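Local structure of uncharacterized protein HI_0666 (Haemophilus influenzae, 7CZO) at residues L19-Y31 against F44-F57. The protein is of unknown function but corresponds to the N-terminal domain of the HipA toxin, probably acting in the HipBA toxin-antitoxin system, which uses a three-component regulatory mechanism. Sequence-based numbering, arbitrary orientation.
Sequences LLREDHRGFHFSY and FPIEQSPFHSDTLF
Ser-49 OG accepts the backbone N-H of Tyr-31 at 2.7 Å in a nearly straight bond; with OG anti to the backbone N (chi1 -176°), this hydroxyl extends to the end of strand 27-31, just beyond its pairing with strand 51-53. That antiparallel strand is held most clearly at Phe-27 and Ser-53, where Phe-27 N meets Ser-53 O at 2.7 Å and Ser-53 N returns to Phe-27 O. Phe-51 N gives Phe-29 O a further bond, whereas the reciprocal one is weak. This pairing adds 51-53 as an outer strand of the five-stranded antiparallel sheet of the HipA N-terminal domain. On one face, His-28 ND1 and His-52 ND1 share a hydrogen bond of 3.0 Å. His-28 NE2 donates to Asp-23 OD1, which also takes Gly-26 N in an Asx motif that ties down the hairpin turn. The other face is largely aromatic. Phe-29 CD2 lies over the centre of the Phe-44 ring, 3.8 Å from Phe-44 CG, the planes turned by 49°. Phe-29 and Phe-51 run side by side, rim to rim with planes nearly parallel (9°), and Phe-44 CD1 sits over the Phe-51 face. Tyr-31 is sandwiched between Phe-29 CE2 and, nearer its rim, Ile-46 CG1. At the other end, Leu-56 CB makes a CH-pi contact over the Phe-27 ring, while Phe-57 CE2 touches Phe-27 CB at 3.7 Å. Helices 58-62 and 82-91 adjoin this apolar side. One face is thus packed with aromatic rings; on the other, the ND1-ND1 bond requires one histidine to be protonated there, and the Asp-23 carboxylate would probably stabilise a charged His-28.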
ATOM      1  N   LEU A  19      -1.416  -2.768  -7.942  1.00 46.39           N
ATOM      2  CA  LEU A  19      -0.289  -1.823  -7.766  1.00 50.68           C
ATOM      3  C   LEU A  19      -0.686  -0.679  -6.866  1.00 52.21           C
ATOM      4  O   LEU A  19      -1.719  -0.078  -7.062  1.00 59.12           O
ATOM      5  CB  LEU A  19       0.125  -1.231  -9.111  1.00 53.30           C
ATOM      6  CG  LEU A  19       0.648  -2.224 -10.149  1.00 58.35           C
ATOM      7  CD1 LEU A  19       0.523  -1.635 -11.542  1.00 60.02           C
ATOM      8  CD2 LEU A  19       2.094  -2.590  -9.830  1.00 61.05           C
ATOM      9  N   LEU A  20       0.125  -0.365  -5.872  1.00 52.97           N
ATOM     10  CA  LEU A  20      -0.206   0.729  -4.983  1.00 53.21           C
ATOM     11  C   LEU A  20       0.897   1.755  -5.174  1.00 55.10           C
ATOM     12  O   LEU A  20       2.072   1.414  -5.001  1.00 54.33           O
ATOM     13  CB  LEU A  20      -0.256   0.217  -3.555  1.00 50.77           C
ATOM     14  CG  LEU A  20      -0.382   1.280  -2.481  1.00 52.57           C
ATOM     15  CD1 LEU A  20      -1.751   1.902  -2.459  1.00 57.35           C
ATOM     16  CD2 LEU A  20      -0.078   0.646  -1.139  1.00 60.61           C
ATOM     17  N   ARG A  21       0.530   2.983  -5.557  1.00 55.27           N
ATOM     18  CA  ARG A  21       1.518   3.998  -5.977  1.00 59.77           C
ATOM     19  C   ARG A  21       1.256   5.212  -5.189  1.00 57.23           C
ATOM     20  O   ARG A  21       0.105   5.456  -4.824  1.00 52.99           O
ATOM     21  CB  ARG A  21       1.408   4.375  -7.458  1.00 66.66           C
ATOM     22  CG  ARG A  21       0.956   3.229  -8.343  1.00 76.58           C
ATOM     23  CD  ARG A  21       1.408   3.341  -9.779  1.00 84.02           C
ATOM     24  NE  ARG A  21       2.502   2.415 -10.076  1.00 95.91           N
ATOM     25  CZ  ARG A  21       3.028   2.244 -11.289  1.00100.93           C
ATOM     26  NH1 ARG A  21       2.555   2.935 -12.331  1.00 86.47           N
ATOM     27  NH2 ARG A  21       4.030   1.375 -11.460  1.00102.78           N
ATOM     28  N   GLU A  22       2.327   5.954  -4.890  1.00 60.11           N
ATOM     29  CA  GLU A  22       2.210   7.298  -4.305  1.00 61.06           C
ATOM     30  C   GLU A  22       2.879   8.331  -5.204  1.00 64.73           C
ATOM     31  O   GLU A  22       3.895   8.047  -5.874  1.00 56.41           O
ATOM     32  CB  GLU A  22       2.841   7.374  -2.946  1.00 62.40           C
ATOM     33  CG  GLU A  22       2.595   8.691  -2.240  1.00 68.58           C
ATOM     34  CD  GLU A  22       3.532   8.930  -1.066  1.00 78.98           C
ATOM     35  OE1 GLU A  22       4.585   8.246  -0.963  1.00 74.71           O
ATOM     36  OE2 GLU A  22       3.219   9.836  -0.256  1.00 88.02           O
ATOM     37  N   ASP A  23       2.262   9.515  -5.234  1.00 63.66           N
ATOM     38  CA  ASP A  23       2.758  10.664  -5.992  1.00 59.30           C
ATOM     39  C   ASP A  23       2.334  11.941  -5.246  1.00 62.98           C
ATOM     40  O   ASP A  23       1.671  11.852  -4.169  1.00 65.40           O
ATOM     41  CB  ASP A  23       2.272  10.585  -7.476  1.00 60.87           C
ATOM     42  CG  ASP A  23       0.729  10.933  -7.695  1.00 63.88           C
ATOM     43  OD1 ASP A  23      -0.030  11.441  -6.776  1.00 50.81           O
ATOM     44  OD2 ASP A  23       0.289  10.689  -8.864  1.00 53.59           O
ATOM     45  N   HIS A  24       2.691  13.106  -5.796  1.00 64.40           N
ATOM     46  CA  HIS A  24       2.406  14.416  -5.150  1.00 64.67           C
ATOM     47  C   HIS A  24       0.950  14.539  -4.779  1.00 66.07           C
ATOM     48  O   HIS A  24       0.640  15.052  -3.703  1.00 68.29           O
ATOM     49  CB  HIS A  24       2.903  15.640  -6.006  1.00 71.99           C
ATOM     50  CG  HIS A  24       1.850  16.333  -6.858  1.00 81.10           C
ATOM     51  ND1 HIS A  24       1.852  16.285  -8.241  1.00 76.73           N
ATOM     52  CD2 HIS A  24       0.819  17.158  -6.524  1.00 91.76           C
ATOM     53  CE1 HIS A  24       0.864  17.024  -8.717  1.00 79.83           C
ATOM     54  NE2 HIS A  24       0.210  17.551  -7.695  1.00 89.80           N
ATOM     55  N   ARG A  25       0.055  14.079  -5.662  1.00 64.66           N
ATOM     56  CA  ARG A  25      -1.384  14.180  -5.387  1.00 65.88           C
ATOM     57  C   ARG A  25      -1.812  13.203  -4.301  1.00 69.72           C
ATOM     58  O   ARG A  25      -2.654  13.525  -3.465  1.00 73.86           O
ATOM     59  CB  ARG A  25      -2.197  13.955  -6.662  1.00 70.85           C
ATOM     60  CG  ARG A  25      -2.758  15.237  -7.219  1.00 71.06           C
ATOM     61  CD  ARG A  25      -3.516  14.974  -8.487  1.00 67.56           C
ATOM     62  NE  ARG A  25      -2.588  14.719  -9.571  1.00 69.18           N
ATOM     63  CZ  ARG A  25      -1.943  15.668 -10.239  1.00 62.91           C
ATOM     64  NH1 ARG A  25      -2.120  16.923  -9.903  1.00 59.06           N
ATOM     65  NH2 ARG A  25      -1.106  15.364 -11.233  1.00 61.63           N
ATOM     66  N   GLY A  26      -1.251  11.993  -4.318  1.00 73.57           N
ATOM     67  CA  GLY A  26      -1.502  11.044  -3.233  1.00 71.92           C
ATOM     68  C   GLY A  26      -1.383   9.599  -3.646  1.00 63.03           C
ATOM     69  O   GLY A  26      -0.406   9.200  -4.292  1.00 72.83           O
ATOM     70  N   PHE A  27      -2.397   8.824  -3.293  1.00 56.52           N
ATOM     71  CA  PHE A  27      -2.327   7.352  -3.324  1.00 58.99           C
ATOM     72  C   PHE A  27      -3.277   6.661  -4.296  1.00 55.76           C
ATOM     73  O   PHE A  27      -4.452   6.998  -4.408  1.00 61.33           O
ATOM     74  CB  PHE A  27      -2.575   6.845  -1.918  1.00 55.04           C
ATOM     75  CG  PHE A  27      -1.632   7.437  -0.924  1.00 62.07           C
ATOM     76  CD1 PHE A  27      -0.295   7.017  -0.882  1.00 62.35           C
ATOM     77  CD2 PHE A  27      -2.046   8.453  -0.079  1.00 66.21           C
ATOM     78  CE1 PHE A  27       0.593   7.580   0.008  1.00 63.77           C
ATOM     79  CE2 PHE A  27      -1.158   9.028   0.814  1.00 68.59           C
ATOM     80  CZ  PHE A  27       0.162   8.590   0.859  1.00 66.77           C
ATOM     81  N   HIS A  28      -2.770   5.644  -4.952  1.00 54.82           N
ATOM     82  CA  HIS A  28      -3.454   5.051  -6.073  1.00 56.29           C
ATOM     83  C   HIS A  28      -3.342   3.571  -5.951  1.00 52.58           C
ATOM     84  O   HIS A  28      -2.273   3.026  -6.103  1.00 57.79           O
ATOM     85  CB  HIS A  28      -2.810   5.569  -7.371  1.00 59.87           C
ATOM     86  CG  HIS A  28      -2.589   7.052  -7.335  1.00 67.58           C
ATOM     87  ND1 HIS A  28      -3.627   7.948  -7.179  1.00 64.35           N
ATOM     88  CD2 HIS A  28      -1.457   7.789  -7.333  1.00 64.08           C
ATOM     89  CE1 HIS A  28      -3.149   9.171  -7.116  1.00 62.08           C
ATOM     90  NE2 HIS A  28      -1.834   9.100  -7.196  1.00 70.20           N
ATOM     91  N   PHE A  29      -4.450   2.927  -5.640  1.00 51.90           N
ATOM     92  CA  PHE A  29      -4.524   1.495  -5.736  1.00 51.65           C
ATOM     93  C   PHE A  29      -5.272   1.145  -6.995  1.00 51.79           C
ATOM     94  O   PHE A  29      -6.291   1.766  -7.279  1.00 57.78           O
ATOM     95  CB  PHE A  29      -5.243   0.878  -4.529  1.00 51.77           C
ATOM     96  CG  PHE A  29      -5.448  -0.604  -4.672  1.00 50.75           C
ATOM     97  CD1 PHE A  29      -4.350  -1.446  -4.880  1.00 51.88           C
ATOM     98  CD2 PHE A  29      -6.714  -1.150  -4.664  1.00 51.75           C
ATOM     99  CE1 PHE A  29      -4.499  -2.805  -5.067  1.00 42.93           C
ATOM    100  CE2 PHE A  29      -6.876  -2.505  -4.843  1.00 54.77           C
ATOM    101  CZ  PHE A  29      -5.764  -3.333  -5.042  1.00 50.88           C
ATOM    102  N   SER A  30      -4.796   0.122  -7.710  1.00 47.30           N
ATOM    103  CA  SER A  30      -5.489  -0.400  -8.877  1.00 52.34           C
ATOM    104  C   SER A  30      -5.294  -1.903  -9.031  1.00 53.83           C
ATOM    105  O   SER A  30      -4.200  -2.419  -8.787  1.00 58.34           O
ATOM    106  CB  SER A  30      -4.989   0.289 -10.151  1.00 57.34           C
ATOM    107  OG  SER A  30      -3.611   0.001 -10.395  1.00 60.33           O
ATOM    108  N   TYR A  31      -6.359  -2.599  -9.431  1.00 52.98           N
ATOM    109  CA  TYR A  31      -6.323  -4.061  -9.641  1.00 55.99           C
ATOM    110  C   TYR A  31      -5.767  -4.384 -11.023  1.00 55.22           C
ATOM    111  O   TYR A  31      -6.152  -3.774 -11.993  1.00 62.90           O
ATOM    112  CB  TYR A  31      -7.752  -4.646  -9.571  1.00 51.34           C
ATOM    113  CG  TYR A  31      -8.338  -4.816  -8.192  1.00 47.60           C
ATOM    114  CD1 TYR A  31      -7.826  -5.773  -7.328  1.00 48.50           C
ATOM    115  CD2 TYR A  31      -9.408  -4.055  -7.767  1.00 47.35           C
ATOM    116  CE1 TYR A  31      -8.350  -5.955  -6.077  1.00 46.90           C
ATOM    117  CE2 TYR A  31      -9.937  -4.200  -6.485  1.00 47.33           C
ATOM    118  CZ  TYR A  31      -9.401  -5.168  -5.654  1.00 48.01           C
ATOM    119  OH  TYR A  31      -9.907  -5.385  -4.388  1.00 48.50           O
ATOM    120  N   PHE A  44     -12.601  -2.114  -1.802  1.00 61.63           N
ATOM    121  CA  PHE A  44     -11.992  -2.243  -3.121  1.00 57.41           C
ATOM    122  C   PHE A  44     -12.660  -3.339  -3.944  1.00 62.09           C
ATOM    123  O   PHE A  44     -12.079  -4.378  -4.214  1.00 51.01           O
ATOM    124  CB  PHE A  44     -10.503  -2.557  -3.006  1.00 60.18           C
ATOM    125  CG  PHE A  44      -9.685  -1.451  -2.391  1.00 63.24           C
ATOM    126  CD1 PHE A  44      -9.856  -0.127  -2.787  1.00 66.07           C
ATOM    127  CD2 PHE A  44      -8.699  -1.745  -1.463  1.00 61.25           C
ATOM    128  CE1 PHE A  44      -9.095   0.880  -2.241  1.00 63.75           C
ATOM    129  CE2 PHE A  44      -7.925  -0.743  -0.909  1.00 59.98           C
ATOM    130  CZ  PHE A  44      -8.126   0.572  -1.298  1.00 69.67           C
ATOM    131  N   PRO A  45     -13.895  -3.089  -4.376  1.00 69.61           N
ATOM    132  CA  PRO A  45     -14.486  -3.968  -5.381  1.00 65.97           C
ATOM    133  C   PRO A  45     -13.759  -3.887  -6.723  1.00 66.06           C
ATOM    134  O   PRO A  45     -13.436  -2.806  -7.207  1.00 65.42           O
ATOM    135  CB  PRO A  45     -15.904  -3.432  -5.532  1.00 67.28           C
ATOM    136  CG  PRO A  45     -16.141  -2.534  -4.349  1.00 69.88           C
ATOM    137  CD  PRO A  45     -14.805  -2.011  -3.948  1.00 71.59           C
ATOM    138  N   ILE A  46     -13.566  -5.038  -7.329  1.00 60.80           N
ATOM    139  CA  ILE A  46     -12.831  -5.169  -8.580  1.00 59.47           C
ATOM    140  C   ILE A  46     -13.358  -4.319  -9.714  1.00 60.02           C
ATOM    141  O   ILE A  46     -12.587  -3.892 -10.570  1.00 72.68           O
ATOM    142  CB  ILE A  46     -12.846  -6.644  -9.012  1.00 63.11           C
ATOM    143  CG1 ILE A  46     -12.305  -7.499  -7.838  1.00 61.68           C
ATOM    144  CG2 ILE A  46     -12.109  -6.840 -10.331  1.00 62.11           C
ATOM    145  CD1 ILE A  46     -11.486  -8.716  -8.193  1.00 63.46           C
ATOM    146  N   GLU A  47     -14.658  -4.044  -9.711  1.00 73.41           N
ATOM    147  CA  GLU A  47     -15.326  -3.326 -10.812  1.00 73.74           C
ATOM    148  C   GLU A  47     -15.113  -1.833 -10.729  1.00 72.99           C
ATOM    149  O   GLU A  47     -15.361  -1.124 -11.704  1.00 80.62           O
ATOM    150  CB  GLU A  47     -16.825  -3.603 -10.800  1.00 83.03           C
ATOM    151  CG  GLU A  47     -17.183  -5.079 -10.987  1.00102.16           C
ATOM    152  CD  GLU A  47     -16.979  -5.956  -9.738  1.00105.96           C
ATOM    153  OE1 GLU A  47     -16.803  -7.182  -9.945  1.00103.41           O
ATOM    154  OE2 GLU A  47     -16.999  -5.440  -8.574  1.00 87.23           O
ATOM    155  N   GLN A  48     -14.675  -1.356  -9.566  1.00 66.48           N
ATOM    156  CA  GLN A  48     -14.404   0.068  -9.350  1.00 65.80           C
ATOM    157  C   GLN A  48     -12.939   0.467  -9.492  1.00 64.23           C
ATOM    158  O   GLN A  48     -12.591   1.659  -9.422  1.00 56.78           O
ATOM    159  CB  GLN A  48     -14.893   0.461  -7.983  1.00 70.80           C
ATOM    160  CG  GLN A  48     -16.340   0.051  -7.786  1.00 84.86           C
ATOM    161  CD  GLN A  48     -16.951   0.624  -6.522  1.00 89.37           C
ATOM    162  OE1 GLN A  48     -16.249   1.127  -5.647  1.00 90.18           O
ATOM    163  NE2 GLN A  48     -18.270   0.548  -6.423  1.00102.07           N
ATOM    164  N   SER A  49     -12.070  -0.510  -9.700  1.00 59.63           N
ATOM    165  CA  SER A  49     -10.677  -0.172  -9.881  1.00 64.16           C
ATOM    166  C   SER A  49     -10.562   0.745 -11.098  1.00 64.34           C
ATOM    167  O   SER A  49     -11.219   0.519 -12.100  1.00 70.15           O
ATOM    168  CB  SER A  49      -9.901  -1.431 -10.120  1.00 62.44           C
ATOM    169  OG  SER A  49      -8.538  -1.163 -10.214  1.00 56.19           O
ATOM    170  N   PRO A  50      -9.714   1.771 -11.038  1.00 67.98           N
ATOM    171  CA  PRO A  50      -8.771   2.126 -10.005  1.00 63.91           C
ATOM    172  C   PRO A  50      -9.385   3.036  -9.026  1.00 55.84           C
ATOM    173  O   PRO A  50     -10.446   3.570  -9.283  1.00 60.17           O
ATOM    174  CB  PRO A  50      -7.727   2.921 -10.762  1.00 67.08           C
ATOM    175  CG  PRO A  50      -8.546   3.651 -11.760  1.00 68.08           C
ATOM    176  CD  PRO A  50      -9.605   2.678 -12.193  1.00 64.84           C
ATOM    177  N   PHE A  51      -8.666   3.194  -7.919  1.00 54.26           N
ATOM    178  CA  PHE A  51      -9.007   4.037  -6.797  1.00 52.74           C
ATOM    179  C   PHE A  51      -7.863   5.040  -6.586  1.00 56.82           C
ATOM    180  O   PHE A  51      -6.687   4.766  -6.882  1.00 57.66           O
ATOM    181  CB  PHE A  51      -9.174   3.214  -5.512  1.00 54.42           C
ATOM    182  CG  PHE A  51     -10.008   1.975  -5.678  1.00 54.64           C
ATOM    183  CD1 PHE A  51      -9.430   0.794  -6.094  1.00 54.88           C
ATOM    184  CD2 PHE A  51     -11.357   1.994  -5.409  1.00 54.90           C
ATOM    185  CE1 PHE A  51     -10.180  -0.327  -6.280  1.00 52.85           C
ATOM    186  CE2 PHE A  51     -12.120   0.873  -5.590  1.00 53.88           C
ATOM    187  CZ  PHE A  51     -11.530  -0.281  -6.043  1.00 58.53           C
ATOM    188  N   HIS A  52      -8.229   6.204  -6.056  1.00 55.18           N
ATOM    189  CA  HIS A  52      -7.331   7.352  -5.952  1.00 52.92           C
ATOM    190  C   HIS A  52      -7.712   8.036  -4.686  1.00 53.74           C
ATOM    191  O   HIS A  52      -8.893   8.140  -4.412  1.00 53.60           O
ATOM    192  CB  HIS A  52      -7.568   8.331  -7.082  1.00 49.19           C
ATOM    193  CG  HIS A  52      -7.291   7.782  -8.442  1.00 49.88           C
ATOM    194  ND1 HIS A  52      -6.043   7.346  -8.834  1.00 55.81           N
ATOM    195  CD2 HIS A  52      -8.093   7.638  -9.524  1.00 51.80           C
ATOM    196  CE1 HIS A  52      -6.092   6.935 -10.093  1.00 56.00           C
ATOM    197  NE2 HIS A  52      -7.329   7.094 -10.533  1.00 56.50           N
ATOM    198  N   SER A  53      -6.740   8.490  -3.898  1.00 56.04           N
ATOM    199  CA  SER A  53      -7.078   9.300  -2.721  1.00 59.58           C
ATOM    200  C   SER A  53      -5.947  10.256  -2.402  1.00 61.61           C
ATOM    201  O   SER A  53      -4.806  10.067  -2.841  1.00 56.96           O
ATOM    202  CB  SER A  53      -7.396   8.393  -1.532  1.00 59.98           C
ATOM    203  OG  SER A  53      -7.838   9.133  -0.410  1.00 67.99           O
ATOM    204  N   ASP A  54      -6.264  11.311  -1.671  1.00 68.47           N
ATOM    205  CA  ASP A  54      -5.225  12.261  -1.276  1.00 75.89           C
ATOM    206  C   ASP A  54      -4.644  11.837   0.066  1.00 71.98           C
ATOM    207  O   ASP A  54      -3.692  12.421   0.540  1.00 75.12           O
ATOM    208  CB  ASP A  54      -5.746  13.708  -1.239  1.00 74.78           C
ATOM    209  CG  ASP A  54      -6.919  13.899  -0.290  1.00 88.16           C
ATOM    210  OD1 ASP A  54      -7.378  12.902   0.324  1.00 98.74           O
ATOM    211  OD2 ASP A  54      -7.379  15.061  -0.156  1.00 95.14           O
ATOM    212  N   THR A  55      -5.227  10.833   0.693  1.00 69.40           N
ATOM    213  CA  THR A  55      -4.610  10.272   1.875  1.00 71.02           C
ATOM    214  C   THR A  55      -4.735   8.767   1.873  1.00 74.01           C
ATOM    215  O   THR A  55      -5.739   8.208   1.399  1.00 65.91           O
ATOM    216  CB  THR A  55      -5.310  10.708   3.131  1.00 68.29           C
ATOM    217  OG1 THR A  55      -6.627  10.187   3.060  1.00 64.73           O
ATOM    218  CG2 THR A  55      -5.329  12.230   3.253  1.00 77.97           C
ATOM    219  N   LEU A  56      -3.720   8.143   2.459  1.00 64.18           N
ATOM    220  CA  LEU A  56      -3.555   6.721   2.438  1.00 59.88           C
ATOM    221  C   LEU A  56      -4.873   5.998   2.735  1.00 56.35           C
ATOM    222  O   LEU A  56      -5.452   6.059   3.826  1.00 52.88           O
ATOM    223  CB  LEU A  56      -2.453   6.324   3.448  1.00 65.23           C
ATOM    224  CG  LEU A  56      -2.174   4.823   3.542  1.00 62.67           C
ATOM    225  CD1 LEU A  56      -1.589   4.275   2.243  1.00 63.66           C
ATOM    226  CD2 LEU A  56      -1.278   4.526   4.720  1.00 62.11           C
ATOM    227  N   PHE A  57      -5.352   5.295   1.736  1.00 56.30           N
ATOM    228  CA  PHE A  57      -6.493   4.424   1.924  1.00 56.74           C
ATOM    229  C   PHE A  57      -6.548   3.835   3.338  1.00 55.09           C
ATOM    230  O   PHE A  57      -5.641   3.166   3.782  1.00 60.63           O
ATOM    231  CB  PHE A  57      -6.407   3.314   0.895  1.00 59.79           C
ATOM    232  CG  PHE A  57      -6.349   3.825  -0.532  1.00 57.40           C
ATOM    233  CD1 PHE A  57      -7.460   4.373  -1.117  1.00 56.55           C
ATOM    234  CD2 PHE A  57      -5.190   3.769  -1.257  1.00 56.24           C
ATOM    235  CE1 PHE A  57      -7.428   4.840  -2.400  1.00 56.40           C
ATOM    236  CE2 PHE A  57      -5.146   4.232  -2.545  1.00 60.08           C
ATOM    237  CZ  PHE A  57      -6.271   4.780  -3.119  1.00 56.01           C
TER